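SAM-dependent methyltransferase (Exiguobacterium sibiricum 255-15, PDB 3D2L) probably transfers a methyl group from S-adenosylmethionine to a substrate that its family membership does not specify. Local coordinates at residues 6-18 against 63-75. Numbering follows the deposited sequence. Where two conformers were deposited one is given.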
loop_
_atom_site.group_PDB
_atom_site.type_symbol
_atom_site.label_atom_id
_atom_site.label_comp_id
_atom_site.label_asym_id
_atom_site.label_seq_id
_atom_site.Cartn_x
_atom_site.Cartn_y
_atom_site.Cartn_z
ATOM N N GLN A 6 13.290 -0.217 -17.679
ATOM C CA GLN A 6 12.101 -0.290 -16.768
ATOM C C GLN A 6 12.260 0.572 -15.506
ATOM O O GLN A 6 12.665 0.080 -14.434
ATOM C CB GLN A 6 11.797 -1.746 -16.403
ATOM C CG GLN A 6 11.264 -2.562 -17.586
ATOM C CD GLN A 6 11.095 -4.038 -17.264
ATOM O OE1 GLN A 6 11.998 -4.668 -16.683
ATOM N NE2 GLN A 6 9.942 -4.606 -17.651
ATOM N N PHE A 7 11.915 1.856 -15.658
ATOM C CA PHE A 7 11.969 2.846 -14.581
ATOM C C PHE A 7 11.474 2.306 -13.236
ATOM O O PHE A 7 12.040 2.651 -12.200
ATOM C CB PHE A 7 11.155 4.100 -14.973
ATOM C CG PHE A 7 10.981 5.097 -13.844
ATOM C CD1 PHE A 7 11.981 6.017 -13.545
ATOM C CD2 PHE A 7 9.821 5.116 -13.084
ATOM C CE1 PHE A 7 11.829 6.931 -12.494
ATOM C CE2 PHE A 7 9.664 6.031 -12.040
ATOM C CZ PHE A 7 10.671 6.941 -11.751
ATOM N N ALA A 8 10.435 1.463 -13.258
ATOM C CA ALA A 8 9.836 0.934 -12.032
ATOM C C ALA A 8 10.827 0.295 -11.035
ATOM O O ALA A 8 10.556 0.313 -9.827
ATOM C CB ALA A 8 8.691 -0.028 -12.353
ATOM N N TYR A 9 11.960 -0.236 -11.503
ATOM C CA TYR A 9 12.982 -0.780 -10.561
ATOM C C TYR A 9 13.581 0.227 -9.552
ATOM O O TYR A 9 14.084 -0.169 -8.481
ATOM C CB TYR A 9 14.095 -1.546 -11.287
ATOM C CG TYR A 9 13.600 -2.914 -11.709
ATOM C CD1 TYR A 9 13.316 -3.905 -10.740
ATOM C CD2 TYR A 9 13.384 -3.223 -13.054
ATOM C CE1 TYR A 9 12.836 -5.170 -11.107
ATOM C CE2 TYR A 9 12.916 -4.489 -13.431
ATOM C CZ TYR A 9 12.637 -5.454 -12.455
ATOM O OH TYR A 9 12.158 -6.693 -12.837
ATOM N N VAL A 10 13.511 1.515 -9.870
ATOM C CA VAL A 10 14.003 2.524 -8.947
ATOM C C VAL A 10 13.189 2.472 -7.634
ATOM O O VAL A 10 13.694 2.836 -6.552
ATOM C CB VAL A 10 13.976 3.955 -9.564
ATOM C CG1 VAL A 10 14.729 3.957 -10.881
ATOM C CG2 VAL A 10 12.530 4.479 -9.712
ATOM N N TYR A 11 11.936 2.024 -7.728
ATOM C CA TYR A 11 11.097 1.887 -6.538
ATOM C C TYR A 11 11.539 0.689 -5.712
ATOM O O TYR A 11 11.536 0.754 -4.487
ATOM C CB TYR A 11 9.618 1.777 -6.890
ATOM C CG TYR A 11 9.057 3.051 -7.454
ATOM C CD1 TYR A 11 8.942 4.197 -6.654
ATOM C CD2 TYR A 11 8.622 3.121 -8.778
ATOM C CE1 TYR A 11 8.415 5.385 -7.170
ATOM C CE2 TYR A 11 8.092 4.301 -9.302
ATOM C CZ TYR A 11 7.992 5.421 -8.492
ATOM O OH TYR A 11 7.463 6.569 -9.009
ATOM N N ASP A 12 11.942 -0.389 -6.371
ATOM C CA ASP A 12 12.386 -1.568 -5.634
ATOM C C ASP A 12 13.672 -1.282 -4.872
ATOM O O ASP A 12 13.868 -1.783 -3.750
ATOM C CB ASP A 12 12.499 -2.775 -6.556
ATOM C CG ASP A 12 11.124 -3.372 -6.887
ATOM O OD1 ASP A 12 10.110 -2.771 -6.488
ATOM O OD2 ASP A 12 11.033 -4.443 -7.507
ATOM N N GLU A 13 14.540 -0.459 -5.459
ATOM C CA GLU A 13 15.753 -0.089 -4.768
ATOM C C GLU A 13 15.392 0.828 -3.603
ATOM O O GLU A 13 15.763 0.545 -2.479
ATOM C CB GLU A 13 16.753 0.547 -5.707
ATOM C CG GLU A 13 17.365 -0.436 -6.712
ATOM C CD GLU A 13 18.496 0.222 -7.496
ATOM O OE1 GLU A 13 18.308 1.386 -7.972
ATOM O OE2 GLU A 13 19.570 -0.416 -7.600
ATOM N N LEU A 14 14.627 1.890 -3.839
ATOM C CA LEU A 14 14.223 2.761 -2.738
ATOM C C LEU A 14 13.704 1.986 -1.513
ATOM O O LEU A 14 13.878 2.457 -0.383
ATOM C CB LEU A 14 13.152 3.785 -3.200
ATOM C CG LEU A 14 12.620 4.837 -2.184
ATOM C CD1 LEU A 14 12.053 6.073 -2.887
ATOM C CD2 LEU A 14 11.581 4.265 -1.201
HETATM N N MSE A 15 13.096 0.810 -1.731
HETATM C CA MSE A 15 12.482 0.022 -0.665
HETATM C C MSE A 15 13.223 -1.297 -0.363
HETATM O O MSE A 15 12.704 -2.149 0.370
HETATM C CB MSE A 15 11.038 -0.287 -1.089
HETATM C CG MSE A 15 10.190 0.942 -1.514
HETATM SE SE MSE A 15 9.426 2.051 -0.072
HETATM C CE MSE A 15 8.129 0.811 0.670
ATOM N N GLN A 16 14.407 -1.474 -0.930
ATOM C CA GLN A 16 15.140 -2.717 -0.731
ATOM C C GLN A 16 15.226 -3.143 0.744
ATOM O O GLN A 16 15.204 -4.339 1.026
ATOM C CB GLN A 16 16.526 -2.632 -1.382
ATOM C CG GLN A 16 17.431 -1.546 -0.832
ATOM C CD GLN A 16 18.576 -1.225 -1.773
ATOM O OE1 GLN A 16 18.931 -2.025 -2.639
ATOM N NE2 GLN A 16 19.164 -0.045 -1.601
ATOM N N ASP A 17 15.291 -2.173 1.666
ATOM C CA ASP A 17 15.351 -2.445 3.109
ATOM C C ASP A 17 14.004 -2.402 3.855
ATOM O O ASP A 17 13.982 -2.573 5.072
ATOM C CB ASP A 17 16.323 -1.465 3.786
ATOM C CG ASP A 17 17.757 -1.651 3.320
ATOM O OD1 ASP A 17 18.088 -2.740 2.778
ATOM O OD2 ASP A 17 18.554 -0.706 3.516
ATOM N N VAL A 18 12.904 -2.158 3.142
ATOM C CA VAL A 18 11.553 -2.158 3.734
ATOM C C VAL A 18 11.244 -3.589 4.172
ATOM O O VAL A 18 11.286 -4.495 3.352
ATOM C CB VAL A 18 10.503 -1.661 2.736
ATOM C CG1 VAL A 18 9.067 -1.949 3.232
ATOM C CG2 VAL A 18 10.699 -0.183 2.489
ATOM N N SER A 63 -0.724 1.219 -12.124
ATOM C CA SER A 63 0.484 1.366 -12.953
ATOM C C SER A 63 0.900 0.139 -13.747
ATOM O O SER A 63 1.380 -0.835 -13.188
ATOM C CB SER A 63 1.674 1.755 -12.077
ATOM O OG SER A 63 2.849 1.942 -12.856
ATOM N N GLU A 64 0.759 0.212 -15.062
ATOM C CA GLU A 64 1.135 -0.884 -15.955
ATOM C C GLU A 64 2.593 -1.237 -15.810
ATOM O O GLU A 64 2.957 -2.408 -15.815
ATOM C CB GLU A 64 0.851 -0.513 -17.428
ATOM C CG GLU A 64 -0.627 -0.276 -17.763
ATOM C CD GLU A 64 -1.165 1.158 -17.504
ATOM O OE1 GLU A 64 -0.523 1.960 -16.743
ATOM O OE2 GLU A 64 -2.259 1.460 -18.079
ATOM N N GLU A 65 3.420 -0.203 -15.643
ATOM C CA GLU A 65 4.873 -0.336 -15.545
ATOM C C GLU A 65 5.298 -1.093 -14.283
ATOM O O GLU A 65 6.172 -1.957 -14.301
ATOM C CB GLU A 65 5.509 1.068 -15.572
ATOM C CG GLU A 65 5.363 1.800 -16.949
ATOM C CD GLU A 65 4.010 2.530 -17.205
ATOM O OE1 GLU A 65 3.098 2.597 -16.341
ATOM O OE2 GLU A 65 3.873 3.072 -18.315
HETATM N N MSE A 66 4.646 -0.780 -13.180
HETATM C CA MSE A 66 4.932 -1.467 -11.956
HETATM C C MSE A 66 4.472 -2.924 -12.038
HETATM O O MSE A 66 5.205 -3.844 -11.593
HETATM C CB MSE A 66 4.326 -0.696 -10.771
HETATM C CG MSE A 66 4.996 0.647 -10.595
HETATM SE SE MSE A 66 4.515 1.448 -8.932
HETATM C CE MSE A 66 2.733 1.758 -9.063
ATOM N N LEU A 67 3.288 -3.158 -12.625
ATOM C CA LEU A 67 2.745 -4.534 -12.770
ATOM C C LEU A 67 3.573 -5.396 -13.697
ATOM O O LEU A 67 3.644 -6.609 -13.516
ATOM C CB LEU A 67 1.256 -4.528 -13.158
ATOM C CG LEU A 67 0.338 -3.900 -12.120
ATOM C CD1 LEU A 67 -1.148 -4.101 -12.530
ATOM C CD2 LEU A 67 0.587 -4.429 -10.714
ATOM N N GLU A 68 4.243 -4.777 -14.666
ATOM C CA GLU A 68 5.152 -5.494 -15.549
ATOM C C GLU A 68 6.333 -6.067 -14.773
ATOM O O GLU A 68 6.729 -7.206 -14.982
ATOM C CB GLU A 68 5.656 -4.582 -16.656
ATOM C CG GLU A 68 4.605 -4.314 -17.719
ATOM C CD GLU A 68 5.012 -3.214 -18.715
ATOM O OE1 GLU A 68 6.218 -2.905 -18.821
ATOM O OE2 GLU A 68 4.105 -2.676 -19.391
ATOM N N ILE A 69 6.895 -5.262 -13.872
ATOM C CA ILE A 69 8.000 -5.712 -13.016
ATOM C C ILE A 69 7.488 -6.785 -12.053
ATOM O O ILE A 69 8.124 -7.802 -11.880
ATOM C CB ILE A 69 8.589 -4.559 -12.220
ATOM C CG1 ILE A 69 9.116 -3.444 -13.147
ATOM C CG2 ILE A 69 9.699 -5.060 -11.327
ATOM C CD1 ILE A 69 10.082 -3.863 -14.133
ATOM N N ALA A 70 6.330 -6.550 -11.440
ATOM C CA ALA A 70 5.666 -7.523 -10.551
ATOM C C ALA A 70 5.575 -8.894 -11.233
ATOM O O ALA A 70 6.013 -9.941 -10.684
ATOM C CB ALA A 70 4.279 -7.010 -10.121
ATOM N N GLN A 71 5.068 -8.886 -12.456
ATOM C CA GLN A 71 4.907 -10.132 -13.220
ATOM C C GLN A 71 6.216 -10.816 -13.542
ATOM O O GLN A 71 6.341 -12.025 -13.403
ATOM C CB GLN A 71 4.144 -9.849 -14.508
ATOM C CG GLN A 71 3.986 -11.043 -15.415
ATOM C CD GLN A 71 3.257 -10.673 -16.661
ATOM O OE1 GLN A 71 2.284 -9.908 -16.605
ATOM N NE2 GLN A 71 3.722 -11.180 -17.812
ATOM N N GLU A 72 7.203 -10.051 -13.998
ATOM C CA GLU A 72 8.506 -10.620 -14.298
ATOM C C GLU A 72 9.136 -11.284 -13.074
ATOM O O GLU A 72 9.675 -12.373 -13.183
ATOM C CB GLU A 72 9.401 -9.575 -14.960
ATOM C CG GLU A 72 8.943 -9.334 -16.413
ATOM C CD GLU A 72 9.796 -8.330 -17.214
ATOM O OE1 GLU A 72 10.183 -7.274 -16.662
ATOM O OE2 GLU A 72 10.001 -8.587 -18.424
ATOM N N LYS A 73 9.009 -10.648 -11.910
ATOM C CA LYS A 73 9.509 -11.204 -10.671
ATOM C C LYS A 73 8.774 -12.489 -10.308
ATOM O O LYS A 73 9.413 -13.465 -9.910
ATOM C CB LYS A 73 9.409 -10.154 -9.556
ATOM C CG LYS A 73 10.336 -8.977 -9.785
ATOM C CD LYS A 73 10.398 -8.065 -8.550
ATOM C CE LYS A 73 9.081 -7.436 -8.130
ATOM N NZ LYS A 73 9.207 -6.792 -6.770
ATOM N N ALA A 74 7.439 -12.507 -10.475
ATOM C CA ALA A 74 6.645 -13.717 -10.226
ATOM C C ALA A 74 7.089 -14.846 -11.165
ATOM O O ALA A 74 7.342 -15.974 -10.739
ATOM C CB ALA A 74 5.099 -13.438 -10.379
HETATM N N MSE A 75 7.215 -14.552 -12.452
HETATM C CA MSE A 75 7.648 -15.596 -13.391
HETATM C C MSE A 75 9.060 -16.118 -13.075
HETATM O O MSE A 75 9.330 -17.312 -13.168
HETATM C CB MSE A 75 7.627 -15.085 -14.841
HETATM C CG MSE A 75 6.271 -14.554 -15.347
HETATM SE SE MSE A 75 4.770 -15.781 -15.172
HETATM C CE MSE A 75 5.279 -17.103 -16.549
#
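Ile-69 of helix 64-75 packs against Ala-8 and Tyr-9, where the N-terminal segment, a type I turn from Gln-6 to Tyr-9 that leads into helix 9-14, lies across a helix of the Rossmann-like methyltransferase fold, the one following strand 56-61. The short axes cross at -69° and come within 10.7 Å, with the backbones closest where Ala-8 faces Met-66.

The apolar part centres on Ile-69. A chi1 of -59° sets its CG1 beside the backbone N, 3.5 Å from Ala-8 CB and also over one face of the Tyr-9 ring, 4.2 Å from the centroid and off-centre toward the rim, a CH-pi contact. One turn earlier in helix 64-75, the selenium of selenomethionine Met-66 approaches the Tyr-11 ring obliquely, 5.0 Å from its centroid, a loose Met-aromatic contact.

Two polar links flank this patch. Lys-73 NZ forms a salt bridge to Asp-12 OD2 at 3.1 Å, while Asp-12 OD1 is hydrogen-bonded to Thr-44 OG1, so both carboxylate oxygens have partners. Toward solvent, the extended Gln-6 chain passes Ile-69 to meet Glu-72: Gln-6 NE2 donates to Glu-72 OE1 at 2.9 Å, within the amide plane but 35° out of the carboxylate plane, on its syn side.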